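Local coordinates for protein FTT_1639c (Francisella tularensis subsp. tularensis, PDB 7KZW) that is of unknown function but is probably membrane-anchored, the crystallised part being its C-terminal, strand-rich domain, at residues G14-K17 / K18-T21; I37-I40 / M41-K44. The protein carries 3 engineered substitutions. One frame throughout, in Å; residues are numbered along the deposited sequence. Where two conformers were deposited one is given.

Both contacts are local turns, and most of strand 21-27 separates them along the chain. Contact 1 (14-21) is the hairpin connection that runs into the start of that strand, and contact 2 (37-44) is a turn in the long loop from it to strand 48-58. Each centre is about 18 Å from the centre of the chain, and the two centres are about 32 Å apart, so the turns sit at opposite ends of the domain. The nearest atoms of contact 1 and contact 2 are about 21 Å apart. Each combines backbone bonding with side-chain oxygens that each accept one backbone N-H: the Ser16 hydroxyl in contact 1, Asn39 and Asp42 in contact 2. No active site or ligand is known to relate them.

Contact 1: G14-K17 / K18-T21; sequences GYSK and KNMT. Engineered in segment 18-21: Met20 (natural residue Leu).
A beta hairpin joins strand 6-16 to strand 21-27, and Ser16 and Thr21 form its last antiparallel, hydrogen-bonded pair. Ser16 N donates to Thr21 O at 2.8 Å, and Thr21 N returns a bond to Ser16 O at 3.2 Å. Side chains of this pair share one face of the sheet, where Ser16 CB lies 3.4 Å from Thr21 OG1; the beta-branched threonine suits the extended backbone. In the loop, Met20 N reaches Lys17 O in a weak bond of 3.3 Å. Ser16 OG, swung away from its own N (chi1 165°), points into the turn and accepts Asn19 N at 3.2 Å, with an N-H...O angle of 154°. A short hydroxyl fits here because it reaches the turn backbone directly. Both lysine chains lead away from the turn, as suits charged residues at an exposed tip, that of Lys17 passing against Tyr124. Met20, an engineered selenomethionine, has a left-handed backbone (phi 38°), and its side chain turns away to touch Tyr124 and Lys99. Asn19 O takes a hydrogen bond from Lys97 NZ, tying the tip to neighbouring strand 90-97. With Met20 and Thr21 both facing Ser16, the hairpin closes in a G1 beta bulge.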
# COMPACT_ATOMS: atom_id res chain seq x y z
N GLY A 14 -3.01 11.29 4.19
CA GLY A 14 -3.96 12.39 4.28
C GLY A 14 -5.29 11.89 4.80
O GLY A 14 -5.45 10.71 5.12
N TYR A 15 -6.24 12.81 4.88
CA TYR A 15 -7.57 12.48 5.40
C TYR A 15 -8.58 13.50 4.90
O TYR A 15 -8.22 14.60 4.46
CB TYR A 15 -7.57 12.43 6.95
CG TYR A 15 -7.49 13.78 7.61
CD1 TYR A 15 -6.26 14.48 7.68
CD2 TYR A 15 -8.61 14.36 8.19
CE1 TYR A 15 -6.17 15.73 8.31
CE2 TYR A 15 -8.51 15.62 8.80
CZ TYR A 15 -7.28 16.27 8.86
OH TYR A 15 -7.11 17.51 9.45
N SER A 16 -9.86 13.14 5.02
CA SER A 16 -10.97 14.05 4.71
C SER A 16 -11.94 14.00 5.87
O SER A 16 -12.52 12.94 6.13
CB SER A 16 -11.70 13.62 3.43
OG SER A 16 -12.97 14.30 3.33
N LYS A 17 -12.10 15.12 6.57
CA LYS A 17 -13.07 15.18 7.66
C LYS A 17 -14.50 15.02 7.13
O LYS A 17 -15.33 14.35 7.75
CB LYS A 17 -12.89 16.52 8.42
CG LYS A 17 -13.77 16.68 9.64
CD LYS A 17 -13.72 18.10 10.22
CE LYS A 17 -12.98 18.06 11.57
NZ LYS A 17 -13.77 18.62 12.74
N LYS A 18 -14.78 15.55 5.94
CA LYS A 18 -16.15 15.54 5.41
C LYS A 18 -16.62 14.11 5.16
O LYS A 18 -17.78 13.76 5.43
CB LYS A 18 -16.17 16.34 4.11
CG LYS A 18 -17.51 16.37 3.38
CD LYS A 18 -17.31 16.74 1.91
CE LYS A 18 -16.59 18.09 1.79
NZ LYS A 18 -16.67 18.71 0.42
N ASN A 19 -15.72 13.27 4.68
CA ASN A 19 -16.02 11.89 4.32
C ASN A 19 -15.57 10.90 5.37
O ASN A 19 -15.83 9.70 5.22
CB ASN A 19 -15.39 11.58 2.95
CG ASN A 19 -15.88 12.53 1.86
OD1 ASN A 19 -17.07 12.82 1.78
ND2 ASN A 19 -14.95 13.05 1.06
N MSE A 20 -15.00 11.37 6.48
CA MSE A 20 -14.31 10.54 7.47
C MSE A 20 -13.49 9.40 6.80
O MSE A 20 -13.62 8.20 7.11
CB MSE A 20 -15.25 10.07 8.62
CG MSE A 20 -15.57 11.27 9.71
SE MSE A 20 -16.73 10.56 11.04
CE MSE A 20 -17.01 12.19 12.08
N THR A 21 -12.61 9.79 5.88
CA THR A 21 -11.67 8.87 5.24
C THR A 21 -10.25 9.30 5.57
O THR A 21 -9.99 10.46 5.91
CB THR A 21 -11.79 8.87 3.74
OG1 THR A 21 -11.65 10.22 3.26
CG2 THR A 21 -13.17 8.34 3.30

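Contact 2: I37-I40 / M41-K44; sequences IFNI and MDKK. Engineered in segment 41-44: Met41 (natural residue Ile).
Asn39 and Asp42 bracket a type I beta turn and hold it through backbone and side chain alike. The backbone bond is the one that defines the turn: Asp42 N donates to Asn39 O at 2.9 Å, approaching from above the carbonyl plane.

Two side-chain-to-backbone bonds reinforce it. Asn39 OD1 accepts Met41 N at 2.8 Å, in the plane of the amide C=O, which makes an Asx turn within the beta turn. A chi1 of 66° sets the amide between its own N and carbonyl carbon, folding OD1 back over the turn; asparagine is short enough to do this while ND2 remains available to donate to Asn89 OD1. In return, Asp42 OD2 accepts Asn39 N at 2.9 Å in a nearly straight bond (165°), on the anti side of the carboxylate but tilted well out of its plane; the short aspartate lets OD2 fold back across the turn. The amide and carboxylate planes are only 23° apart, and OD1 of Asn39 lies 3.4 Å from OD2 of Asp42, two acceptors brought close by their separate N-H partners.

The remaining contacts are carbon against oxygen. The Phe38 ring stands almost perpendicular to the carboxylate and meets Asp42 OD2 with its edge, CD1 being 3.8 Å away; that weakly positive edge suits a carboxylate neighbour. Phe38 CB rests 3.5 Å from Lys44 O. The engineered selenomethionine Met41 lies alongside Asn39, its CB 3.3 Å from Asn39 OD1.

The turn belongs to the loop between strands 21-27 and 48-58. Asn89 lies just before strand 90-97, Ile40 pairs through its backbone with Leu85 beyond strand 79-83, and Phe38 pairs with Thr46 on the approach to strand 48-58.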
# COMPACT_ATOMS: atom_id res chain seq x y z
N ILE A 37 13.68 -1.79 -11.17
CA ILE A 37 12.28 -1.78 -10.80
C ILE A 37 11.56 -0.82 -11.74
O ILE A 37 11.92 0.37 -11.81
CB ILE A 37 12.08 -1.36 -9.34
CG1 ILE A 37 12.79 -2.36 -8.41
CG2 ILE A 37 10.56 -1.25 -9.04
CD1 ILE A 37 12.06 -3.66 -8.31
N PHE A 38 10.56 -1.31 -12.47
CA PHE A 38 9.84 -0.56 -13.49
C PHE A 38 8.36 -0.60 -13.19
O PHE A 38 7.88 -1.52 -12.52
CB PHE A 38 10.10 -1.17 -14.87
CG PHE A 38 11.55 -1.15 -15.22
CD1 PHE A 38 12.16 0.04 -15.57
CD2 PHE A 38 12.32 -2.29 -15.12
CE1 PHE A 38 13.52 0.09 -15.90
CE2 PHE A 38 13.69 -2.26 -15.43
CZ PHE A 38 14.28 -1.06 -15.83
N ASN A 39 7.64 0.45 -13.63
CA ASN A 39 6.23 0.62 -13.36
C ASN A 39 5.39 0.38 -14.61
O ASN A 39 5.91 0.06 -15.69
CB ASN A 39 5.96 1.97 -12.68
CG ASN A 39 6.26 3.15 -13.57
OD1 ASN A 39 5.84 3.16 -14.71
ND2 ASN A 39 6.96 4.15 -13.05
N ILE A 40 4.07 0.57 -14.48
CA ILE A 40 3.18 0.20 -15.58
C ILE A 40 3.27 1.14 -16.78
O ILE A 40 2.65 0.90 -17.82
CB ILE A 40 1.72 -0.03 -15.13
CG1 ILE A 40 1.12 1.23 -14.50
CG2 ILE A 40 1.69 -1.24 -14.21
CD1 ILE A 40 -0.36 1.01 -14.07
N MSE A 41 3.99 2.23 -16.64
CA MSE A 41 4.21 3.11 -17.83
C MSE A 41 5.39 2.58 -18.62
O MSE A 41 5.57 3.06 -19.74
CB MSE A 41 4.58 4.51 -17.41
CG MSE A 41 3.45 5.30 -16.80
SE MSE A 41 4.01 7.09 -16.21
CE MSE A 41 4.65 7.40 -17.97
N ASP A 42 6.08 1.58 -18.13
CA ASP A 42 7.32 1.09 -18.71
C ASP A 42 7.06 -0.18 -19.52
O ASP A 42 6.00 -0.81 -19.42
CB ASP A 42 8.39 0.88 -17.64
CG ASP A 42 8.68 2.19 -16.82
OD1 ASP A 42 8.63 3.30 -17.43
OD2 ASP A 42 8.96 2.12 -15.58
N LYS A 43 8.05 -0.54 -20.35
CA LYS A 43 7.83 -1.64 -21.28
C LYS A 43 7.67 -2.97 -20.56
O LYS A 43 6.88 -3.82 -21.00
CB LYS A 43 8.99 -1.70 -22.28
CG LYS A 43 8.93 -0.60 -23.37
CD LYS A 43 10.31 -0.19 -23.97
CE LYS A 43 10.20 0.35 -25.43
NZ LYS A 43 8.89 1.04 -25.68
N LYS A 44 8.38 -3.17 -19.45
CA LYS A 44 8.35 -4.43 -18.70
C LYS A 44 8.13 -4.17 -17.21
O LYS A 44 9.09 -4.13 -16.42
CB LYS A 44 9.57 -5.31 -18.98
CG LYS A 44 9.42 -6.66 -18.26
CD LYS A 44 8.87 -7.79 -19.12
CE LYS A 44 8.61 -9.09 -18.30
NZ LYS A 44 8.08 -8.91 -16.88